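PDB 6WCI: cysteine desulfurase from Stenotrophomonas maltophilia, which probably removes sulfur from L-cysteine to give L-alanine, passing the sulfur to a carrier with the help of pyridoxal 5'-phosphate. Local coordinates for residues B[123-126]-B[127-131]; B[144-147]-B[148-152]. One frame throughout, in Å; residues are numbered along the deposited sequence.

Interaction 1: residues B[123-126]-B[127-131]; sequences YSWA and LPRLK
Arg129 lies flat on the indole of Trp125 in a cation-pi stack at the C-terminal end of helix 114-126. Its CZ sits 3.6 Å from the centroid of the six-membered ring, and the two planes are only 6° apart. Arg129 CD adds a CH-pi contact over the same face. The chi1 of Trp125 (175°) sets the indole beside its own carbonyl carbon. The extended Arg129 chain then runs across the ring face, bringing first CD and then CZ over it. A water fixes the rotation of the guanidinium further: it accepts from Arg129 NE at 2.7 Å and donates to Ser124 O.

The backbone turn beneath is held by Ala126 O, which takes two N-H groups. Leu130 N reaches Ala126 O at 2.8 Å, nearly straight, and Arg129 N comes to the same oxygen from above the carbonyl plane at 2.9 Å. Pro128 has no N-H to offer as the helix ends. Leu130 CD1 rests 3.9 Å from Ala126 CB, on the side facing helix 148-157. Leu127 lies alongside Tyr123, and its CD2 touches Tyr123 CD2 at 3.6 Å.

Further out, Trp125 meets His262 edge-to-face. Tyr123 stacks on Phe269 of its own chain, and Tyr123 OH bonds to Arg156 NH1 and to Phe269 O of the second subunit.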
loop_
_atom_site.group_PDB
_atom_site.type_symbol
_atom_site.label_atom_id
_atom_site.label_comp_id
_atom_site.label_asym_id
_atom_site.label_seq_id
_atom_site.Cartn_x
_atom_site.Cartn_y
_atom_site.Cartn_z
ATOM N N TYR B 123 3.188 -16.613 0.416
ATOM C CA TYR B 123 4.406 -16.594 1.221
ATOM C C TYR B 123 4.212 -17.209 2.602
ATOM O O TYR B 123 5.124 -17.870 3.114
ATOM C CB TYR B 123 4.918 -15.164 1.363
ATOM C CG TYR B 123 5.835 -14.702 0.243
ATOM C CD1 TYR B 123 5.319 -14.176 -0.939
ATOM C CD2 TYR B 123 7.220 -14.765 0.383
ATOM C CE1 TYR B 123 6.156 -13.739 -1.957
ATOM C CE2 TYR B 123 8.065 -14.334 -0.631
ATOM C CZ TYR B 123 7.531 -13.816 -1.795
ATOM O OH TYR B 123 8.378 -13.383 -2.800
ATOM N N SER B 124 3.061 -16.991 3.238
ATOM C CA SER B 124 2.912 -17.430 4.623
ATOM C C SER B 124 2.095 -18.708 4.795
ATOM O O SER B 124 2.212 -19.359 5.842
ATOM C CB SER B 124 2.301 -16.314 5.482
ATOM O OG SER B 124 3.262 -15.299 5.726
ATOM N N TRP B 125 1.287 -19.099 3.807
ATOM C CA TRP B 125 0.637 -20.405 3.851
ATOM C C TRP B 125 1.399 -21.445 3.034
ATOM O O TRP B 125 1.847 -22.459 3.581
ATOM C CB TRP B 125 -0.816 -20.337 3.358
ATOM C CG TRP B 125 -1.416 -21.709 3.311
ATOM C CD1 TRP B 125 -1.433 -22.571 2.246
ATOM C CD2 TRP B 125 -2.040 -22.399 4.393
ATOM N NE1 TRP B 125 -2.035 -23.752 2.602
ATOM C CE2 TRP B 125 -2.425 -23.670 3.912
ATOM C CE3 TRP B 125 -2.323 -22.063 5.720
ATOM C CZ2 TRP B 125 -3.077 -24.603 4.710
ATOM C CZ3 TRP B 125 -2.967 -22.995 6.516
ATOM C CH2 TRP B 125 -3.338 -24.250 6.008
ATOM N N ALA B 126 1.567 -21.202 1.730
ATOM C CA ALA B 126 2.074 -22.231 0.823
ATOM C C ALA B 126 3.584 -22.405 0.952
ATOM O O ALA B 126 4.074 -23.534 1.042
ATOM C CB ALA B 126 1.697 -21.896 -0.625
ATOM N N LEU B 127 4.339 -21.305 0.961
ATOM C CA LEU B 127 5.796 -21.419 1.002
ATOM C C LEU B 127 6.300 -22.272 2.159
ATOM O O LEU B 127 7.132 -23.160 1.916
ATOM C CB LEU B 127 6.418 -20.018 1.014
ATOM C CG LEU B 127 7.673 -19.813 0.168
ATOM C CD1 LEU B 127 7.517 -20.481 -1.187
ATOM C CD2 LEU B 127 7.930 -18.318 -0.002
ATOM N N PRO B 128 5.832 -22.108 3.404
ATOM C CA PRO B 128 6.315 -22.994 4.472
ATOM C C PRO B 128 5.726 -24.396 4.449
ATOM O O PRO B 128 6.207 -25.247 5.210
ATOM C CB PRO B 128 5.900 -22.252 5.762
ATOM C CG PRO B 128 5.570 -20.829 5.324
ATOM C CD PRO B 128 5.003 -21.020 3.956
ATOM N N ARG B 129 4.732 -24.681 3.604
ATOM C CA ARG B 129 4.030 -25.964 3.663
ATOM C C ARG B 129 4.257 -26.872 2.464
ATOM O O ARG B 129 4.360 -28.094 2.636
ATOM C CB ARG B 129 2.523 -25.731 3.838
ATOM C CG ARG B 129 2.161 -25.186 5.216
ATOM C CD ARG B 129 0.712 -24.718 5.287
ATOM N NE ARG B 129 0.417 -24.040 6.548
ATOM C CZ ARG B 129 -0.233 -24.606 7.560
ATOM N NH1 ARG B 129 -0.669 -25.858 7.455
ATOM N NH2 ARG B 129 -0.458 -23.921 8.672
ATOM N N LEU B 130 4.320 -26.340 1.246
ATOM C CA LEU B 130 4.328 -27.222 0.084
ATOM C C LEU B 130 5.715 -27.805 -0.150
ATOM O O LEU B 130 6.736 -27.193 0.170
ATOM C CB LEU B 130 3.869 -26.480 -1.169
ATOM C CG LEU B 130 2.478 -25.851 -1.103
ATOM C CD1 LEU B 130 2.092 -25.350 -2.477
ATOM C CD2 LEU B 130 1.460 -26.859 -0.575
ATOM N N LYS B 131 5.746 -28.999 -0.724
ATOM C CA LYS B 131 7.007 -29.645 -1.037
ATOM C C LYS B 131 6.921 -30.229 -2.436
ATOM O O LYS B 131 5.854 -30.276 -3.053
ATOM C CB LYS B 131 7.361 -30.724 -0.001
HETATM O O HOH W 1 1.791 -21.796 6.941
#

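Interaction 2: residues B[144-147]-B[148-152]; sequences HANI and VPWQL
The indole N-H of Trp150 donates to the side-chain carbonyl of Asn146, at the N-terminus of helix 148-157 in this class-V pyridoxal-phosphate-dependent fold. Trp150 NE1 lies 3.0 Å from Asn146 OD1, and the N-H points almost straight at the oxygen (168°). Asn146 OD1 lies in the plane of the indole, at its edge. Seen from the amide, NE1 sits well above the carbonyl plane, and the amide and indole planes are 59° apart. Trp150 CG stands beside its own backbone N, opposed to the carbonyl carbon (chi1 -47°), which swings the indole back beside Asn146.

Ile147 occupies the N-cap position. Ile147 O receives Gln151 N at 3.1 Å, in the carbonyl plane, and a weak bond from Trp150 N. One turn earlier, His144 O accepts both Ile147 N and Val148 N, the latter at 3.0 Å in the carbonyl plane. The short 3-10 turn is thus joined directly to the helix. Pro149 fits the first turn, where no N-H is needed, and its CD lies 3.3 Å from Ala145 O.

Ile147 and Gln151 lie next to each other, with Ile147 CG2 3.8 Å from Gln151 OE1. Gln151 bonds through its amide to Thr284 and Ser280 O of the second subunit, while the His144 imidazole bonds to His386 N and to the oxidised cysteine at position 384. Trp150 itself packs on Ile138 and Leu187 of the seven-stranded sheet.

The chemistry implies an indole fixed at its nitrogen edge: the one polar atom of this buried ring has a partner, and Glu142, bonded to Asn146 ND2, probably polarises the amide that provides it.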
loop_
_atom_site.group_PDB
_atom_site.type_symbol
_atom_site.label_atom_id
_atom_site.label_comp_id
_atom_site.label_asym_id
_atom_site.label_seq_id
_atom_site.Cartn_x
_atom_site.Cartn_y
_atom_site.Cartn_z
ATOM N N HIS B 144 -3.414 -12.785 -13.542
ATOM C CA HIS B 144 -2.022 -12.940 -13.129
ATOM C C HIS B 144 -1.850 -12.843 -11.623
ATOM O O HIS B 144 -0.966 -13.495 -11.059
ATOM C CB HIS B 144 -1.152 -11.897 -13.816
ATOM C CG HIS B 144 -1.025 -12.114 -15.287
ATOM N ND1 HIS B 144 -0.523 -11.159 -16.141
ATOM C CD2 HIS B 144 -1.315 -13.192 -16.051
ATOM C CE1 HIS B 144 -0.525 -11.631 -17.375
ATOM N NE2 HIS B 144 -1.005 -12.863 -17.349
ATOM N N ALA B 145 -2.686 -12.043 -10.952
ATOM C CA ALA B 145 -2.617 -11.966 -9.497
ATOM C C ALA B 145 -2.795 -13.335 -8.852
ATOM O O ALA B 145 -2.255 -13.584 -7.774
ATOM C CB ALA B 145 -3.677 -11.008 -8.966
ATOM N N ASN B 146 -3.556 -14.231 -9.483
ATOM C CA ASN B 146 -3.777 -15.558 -8.924
ATOM C C ASN B 146 -3.013 -16.631 -9.686
ATOM O O ASN B 146 -3.400 -17.803 -9.658
ATOM C CB ASN B 146 -5.270 -15.876 -8.885
ATOM C CG ASN B 146 -5.658 -16.701 -7.673
ATOM O OD1 ASN B 146 -4.871 -16.862 -6.720
ATOM N ND2 ASN B 146 -6.870 -17.235 -7.696
ATOM N N ILE B 147 -1.925 -16.254 -10.358
ATOM C CA ILE B 147 -1.065 -17.208 -11.051
ATOM C C ILE B 147 0.373 -17.019 -10.591
ATOM O O ILE B 147 1.000 -17.950 -10.085
ATOM C CB ILE B 147 -1.151 -17.047 -12.577
ATOM C CG1 ILE B 147 -2.567 -17.349 -13.074
ATOM C CG2 ILE B 147 -0.092 -17.912 -13.253
ATOM C CD1 ILE B 147 -2.803 -17.024 -14.555
ATOM N N VAL B 148 0.898 -15.805 -10.785
ATOM C CA VAL B 148 2.326 -15.565 -10.559
ATOM C C VAL B 148 2.767 -15.880 -9.136
ATOM O O VAL B 148 3.836 -16.486 -8.969
ATOM C CB VAL B 148 2.695 -14.144 -10.995
ATOM C CG1 VAL B 148 4.184 -13.921 -10.891
ATOM C CG2 VAL B 148 2.192 -13.898 -12.417
ATOM N N PRO B 149 2.036 -15.503 -8.074
ATOM C CA PRO B 149 2.475 -15.933 -6.737
ATOM C C PRO B 149 2.674 -17.431 -6.644
ATOM O O PRO B 149 3.644 -17.882 -6.024
ATOM C CB PRO B 149 1.346 -15.443 -5.820
ATOM C CG PRO B 149 0.776 -14.264 -6.553
ATOM C CD PRO B 149 0.805 -14.695 -7.996
ATOM N N TRP B 150 1.810 -18.220 -7.291
ATOM C CA TRP B 150 1.959 -19.665 -7.173
ATOM C C TRP B 150 3.142 -20.162 -7.998
ATOM O O TRP B 150 3.766 -21.166 -7.639
ATOM C CB TRP B 150 0.653 -20.354 -7.568
ATOM C CG TRP B 150 -0.520 -19.701 -6.905
ATOM C CD1 TRP B 150 -1.523 -18.995 -7.513
ATOM C CD2 TRP B 150 -0.781 -19.638 -5.493
ATOM N NE1 TRP B 150 -2.403 -18.513 -6.570
ATOM C CE2 TRP B 150 -1.971 -18.892 -5.324
ATOM C CE3 TRP B 150 -0.126 -20.144 -4.357
ATOM C CZ2 TRP B 150 -2.527 -18.647 -4.071
ATOM C CZ3 TRP B 150 -0.678 -19.901 -3.112
ATOM C CH2 TRP B 150 -1.868 -19.146 -2.977
ATOM N N GLN B 151 3.499 -19.443 -9.063
ATOM C CA GLN B 151 4.706 -19.770 -9.812
ATOM C C GLN B 151 5.966 -19.473 -9.010
ATOM O O GLN B 151 6.972 -20.180 -9.144
ATOM C CB GLN B 151 4.717 -19.002 -11.130
ATOM C CG GLN B 151 3.692 -19.547 -12.127
ATOM C CD GLN B 151 3.667 -18.768 -13.412
ATOM O OE1 GLN B 151 3.715 -17.536 -13.402
ATOM N NE2 GLN B 151 3.585 -19.476 -14.535
ATOM N N LEU B 152 5.941 -18.429 -8.181
ATOM C CA LEU B 152 7.065 -18.205 -7.282
ATOM C C LEU B 152 7.161 -19.320 -6.239
ATOM O O LEU B 152 8.263 -19.743 -5.876
ATOM C CB LEU B 152 6.934 -16.823 -6.624
ATOM C CG LEU B 152 6.962 -15.631 -7.588
ATOM C CD1 LEU B 152 6.715 -14.283 -6.855
ATOM C CD2 LEU B 152 8.271 -15.589 -8.363
#

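In the fold
Interaction 1 closes helix 114-126, and interaction 2 opens helix 148-157. Both helices pack on the seven-stranded sheet, and strand 135-139 runs between the two contacts along the chain. Their centres lie about 13 Å apart, and they meet where Ala126 CB touches Trp150 CZ3 at 4.0 Å. Interaction 1 is partly buried, with Pro128 and Arg129 exposed; interaction 2 is buried, with only Gln151 partly exposed among its touching residues. Each features a tryptophan, used differently: near the surface a charged group covers the ring face, whereas in the core a neutral amide meets the ring edge. The second subunit reaches one residue of interaction 1 but seven of interaction 2.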